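Local coordinates for stress responsive alpha-beta protein (Jannaschia sp., PDB 3BB5), which is of unknown function but forms a dimer of ferredoxin-like subunits and belongs to the stress responsive A/B barrel family, at residues I44-A49 with T56-G61. Residues are numbered along the deposited sequence; the frame is centred on the assembly and turned at random.
Sequences ILDGLA and TEFRHG
Leu45, Asp46 and Ala49 pack on Phe58, and Asp46 also bonds His60, a helix-on-sheet contact that mixes apolar packing with one side-chain hydrogen bond. It joins the C-terminal end of helix 34-48 to strand 55-62, an outermost strand of the four-stranded sheet within the chain. The axes of helix 44-48 and strand 56-61 run nearly antiparallel, at 166°, and come within 8.9 Å. Phe58 is central, its CG anti to the backbone N (chi1 175°), which carries the ring up to the helix. Leu45 CB meets Phe58 CZ at 3.5 Å, and Leu45 O lies over one ring face. Ala49 CB touches Phe58 CB at 3.8 Å. Asp46 reaches the ring edge, with OD1 3.0 Å from Phe58 CD2 and the carboxylate turned steeply, 73°, to the ring. The other oxygen, Asp46 OD2, accepts a hydrogen bond from His60 NE2 at 2.8 Å, on its syn side and close to the imidazole plane. His60 ND1 bonds the Tyr75 hydroxyl, so both ring nitrogens are held. With an alanine at Asp46, His60 NE2 is likely to lose this acceptor, leaving the imidazole freer to turn, and the Phe58 edge its oxygen neighbour. Met42 also packs on Phe58. Such packing of a helix against one face of an antiparallel sheet, with strand order 2-3-1-4, is characteristic of the ferredoxin-like fold of dimeric alpha-beta barrel proteins.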
ATOM      1  N   ILE A  44      -2.437 -13.990  13.817  1.00 30.95           N
ATOM      2  CA  ILE A  44      -1.169 -14.724  13.780  1.00 34.12           C
ATOM      3  C   ILE A  44       0.029 -13.779  13.445  1.00 33.94           C
ATOM      4  O   ILE A  44       1.060 -13.798  14.110  1.00 31.77           O
ATOM      5  CB  ILE A  44      -1.238 -15.955  12.829  1.00 32.75           C
ATOM      6  CG1 ILE A  44      -2.142 -17.039  13.443  1.00 32.99           C
ATOM      7  CG2 ILE A  44       0.170 -16.490  12.540  1.00 32.02           C
ATOM      8  CD1 ILE A  44      -2.676 -18.131  12.460  1.00 33.65           C
ATOM      9  N   LEU A  45      -0.144 -12.941  12.439  1.00 34.01           N
ATOM     10  CA  LEU A  45       0.857 -11.928  12.091  1.00 35.09           C
ATOM     11  C   LEU A  45       1.064 -10.796  13.120  1.00 36.46           C
ATOM     12  O   LEU A  45       2.210 -10.411  13.366  1.00 34.08           O
ATOM     13  CB  LEU A  45       0.567 -11.390  10.721  1.00 36.39           C
ATOM     14  CG  LEU A  45       0.653 -12.432   9.583  1.00 35.89           C
ATOM     15  CD1 LEU A  45       0.292 -11.755   8.254  1.00 28.49           C
ATOM     16  CD2 LEU A  45       2.029 -13.088   9.522  1.00 31.01           C
ATOM     17  N   ASP A  46      -0.005 -10.335  13.780  1.00 35.55           N
ATOM     18  CA  ASP A  46       0.125  -9.406  14.919  1.00 35.10           C
ATOM     19  C   ASP A  46       1.040  -9.970  16.019  1.00 34.58           C
ATOM     20  O   ASP A  46       1.837  -9.243  16.608  1.00 32.47           O
ATOM     21  CB  ASP A  46      -1.226  -9.043  15.549  1.00 34.05           C
ATOM     22  CG  ASP A  46      -2.020  -8.023  14.726  1.00 42.04           C
ATOM     23  OD1 ASP A  46      -1.399  -7.239  13.980  1.00 50.79           O
ATOM     24  OD2 ASP A  46      -3.278  -8.038  14.779  1.00 45.44           O
ATOM     25  N   GLY A  47       0.914 -11.268  16.278  1.00 33.05           N
ATOM     26  CA  GLY A  47       1.759 -11.942  17.241  1.00 32.40           C
ATOM     27  C   GLY A  47       3.188 -12.050  16.825  1.00 31.20           C
ATOM     28  O   GLY A  47       4.077 -11.945  17.652  1.00 33.44           O
ATOM     29  N   LEU A  48       3.422 -12.302  15.548  1.00 31.57           N
ATOM     30  CA  LEU A  48       4.777 -12.400  15.034  1.00 33.69           C
ATOM     31  C   LEU A  48       5.565 -11.084  14.994  1.00 31.52           C
ATOM     32  O   LEU A  48       6.731 -11.070  15.374  1.00 36.29           O
ATOM     33  CB  LEU A  48       4.803 -13.082  13.657  1.00 33.10           C
ATOM     34  CG  LEU A  48       6.166 -13.149  12.964  1.00 35.30           C
ATOM     35  CD1 LEU A  48       7.141 -14.005  13.771  1.00 30.65           C
ATOM     36  CD2 LEU A  48       6.000 -13.601  11.512  1.00 34.26           C
ATOM     37  N   ALA A  49       4.955  -9.996  14.561  1.00 31.61           N
ATOM     38  CA  ALA A  49       5.657  -8.706  14.340  1.00 32.91           C
ATOM     39  C   ALA A  49       6.632  -8.277  15.470  1.00 35.00           C
ATOM     40  O   ALA A  49       7.786  -7.952  15.173  1.00 34.21           O
ATOM     41  CB  ALA A  49       4.665  -7.620  14.106  1.00 31.40           C
ATOM     42  N   THR A  56       9.334  -3.166  11.826  1.00 32.64           N
ATOM     43  CA  THR A  56       9.142  -2.098  12.768  1.00 36.31           C
ATOM     44  C   THR A  56       7.662  -1.744  13.012  1.00 38.78           C
ATOM     45  O   THR A  56       7.327  -1.184  14.062  1.00 40.25           O
ATOM     46  CB  THR A  56       9.929  -0.884  12.306  1.00 36.22           C
ATOM     47  OG1 THR A  56       9.512  -0.550  10.982  1.00 39.68           O
ATOM     48  CG2 THR A  56      11.399  -1.215  12.279  1.00 35.23           C
ATOM     49  N   GLU A  57       6.781  -2.084  12.068  1.00 39.88           N
ATOM     50  CA  GLU A  57       5.364  -1.798  12.193  1.00 41.21           C
ATOM     51  C   GLU A  57       4.540  -2.716  11.281  1.00 38.58           C
ATOM     52  O   GLU A  57       4.904  -2.977  10.149  1.00 36.62           O
ATOM     53  CB  GLU A  57       5.116  -0.347  11.856  1.00 40.93           C
ATOM     54  CG  GLU A  57       3.737   0.172  12.239  1.00 51.72           C
ATOM     55  CD  GLU A  57       3.489   1.589  11.715  1.00 54.41           C
ATOM     56  OE1 GLU A  57       4.068   2.555  12.295  1.00 68.75           O
ATOM     57  OE2 GLU A  57       2.748   1.725  10.701  1.00 68.37           O
ATOM     58  N   PHE A  58       3.455  -3.253  11.840  1.00 39.90           N
ATOM     59  CA  PHE A  58       2.528  -4.126  11.156  1.00 37.89           C
ATOM     60  C   PHE A  58       1.108  -3.604  11.413  1.00 36.39           C
ATOM     61  O   PHE A  58       0.717  -3.382  12.531  1.00 35.78           O
ATOM     62  CB  PHE A  58       2.684  -5.583  11.601  1.00 37.24           C
ATOM     63  CG  PHE A  58       1.640  -6.508  10.995  1.00 39.91           C
ATOM     64  CD1 PHE A  58       1.748  -6.931   9.685  1.00 39.32           C
ATOM     65  CD2 PHE A  58       0.535  -6.920  11.727  1.00 37.11           C
ATOM     66  CE1 PHE A  58       0.790  -7.739   9.108  1.00 37.75           C
ATOM     67  CE2 PHE A  58      -0.420  -7.726  11.151  1.00 40.16           C
ATOM     68  CZ  PHE A  58      -0.286  -8.139   9.827  1.00 35.62           C
ATOM     69  N   ARG A  59       0.375  -3.380  10.336  1.00 38.92           N
ATOM     70  CA  ARG A  59      -0.946  -2.783  10.351  1.00 38.88           C
ATOM     71  C   ARG A  59      -1.852  -3.454   9.312  1.00 36.97           C
ATOM     72  O   ARG A  59      -1.411  -3.815   8.224  1.00 34.65           O
ATOM     73  CB  ARG A  59      -0.838  -1.299   9.989  1.00 40.72           C
ATOM     74  CG  ARG A  59      -0.188  -0.429  11.052  1.00 43.68           C
ATOM     75  CD  ARG A  59      -1.056  -0.259  12.296  1.00 54.74           C
ATOM     76  NE  ARG A  59      -0.592   0.902  13.051  1.00 60.85           N
ATOM     77  CZ  ARG A  59       0.455   0.909  13.873  1.00 67.62           C
ATOM     78  NH1 ARG A  59       1.154  -0.197  14.105  1.00 66.94           N
ATOM     79  NH2 ARG A  59       0.806   2.039  14.478  1.00 68.54           N
ATOM     80  N   HIS A  60      -3.124  -3.610   9.649  1.00 36.50           N
ATOM     81  CA  HIS A  60      -4.078  -4.271   8.767  1.00 35.46           C
ATOM     82  C   HIS A  60      -5.480  -3.678   8.906  1.00 35.41           C
ATOM     83  O   HIS A  60      -5.852  -3.187   9.975  1.00 31.64           O
ATOM     84  CB  HIS A  60      -4.085  -5.785   9.009  1.00 34.63           C
ATOM     85  CG  HIS A  60      -4.429  -6.186  10.409  1.00 36.28           C
ATOM     86  ND1 HIS A  60      -5.726  -6.388  10.828  1.00 37.86           N
ATOM     87  CD2 HIS A  60      -3.641  -6.470  11.475  1.00 35.71           C
ATOM     88  CE1 HIS A  60      -5.722  -6.761  12.099  1.00 39.82           C
ATOM     89  NE2 HIS A  60      -4.471  -6.800  12.520  1.00 31.42           N
ATOM     90  N   GLY A  61      -6.265  -3.717   7.823  1.00 34.18           N
ATOM     91  CA  GLY A  61      -7.664  -3.319   7.939  1.00 34.02           C
ATOM     92  C   GLY A  61      -8.450  -3.364   6.651  1.00 31.87           C
ATOM     93  O   GLY A  61      -7.889  -3.668   5.614  1.00 30.06           O
TER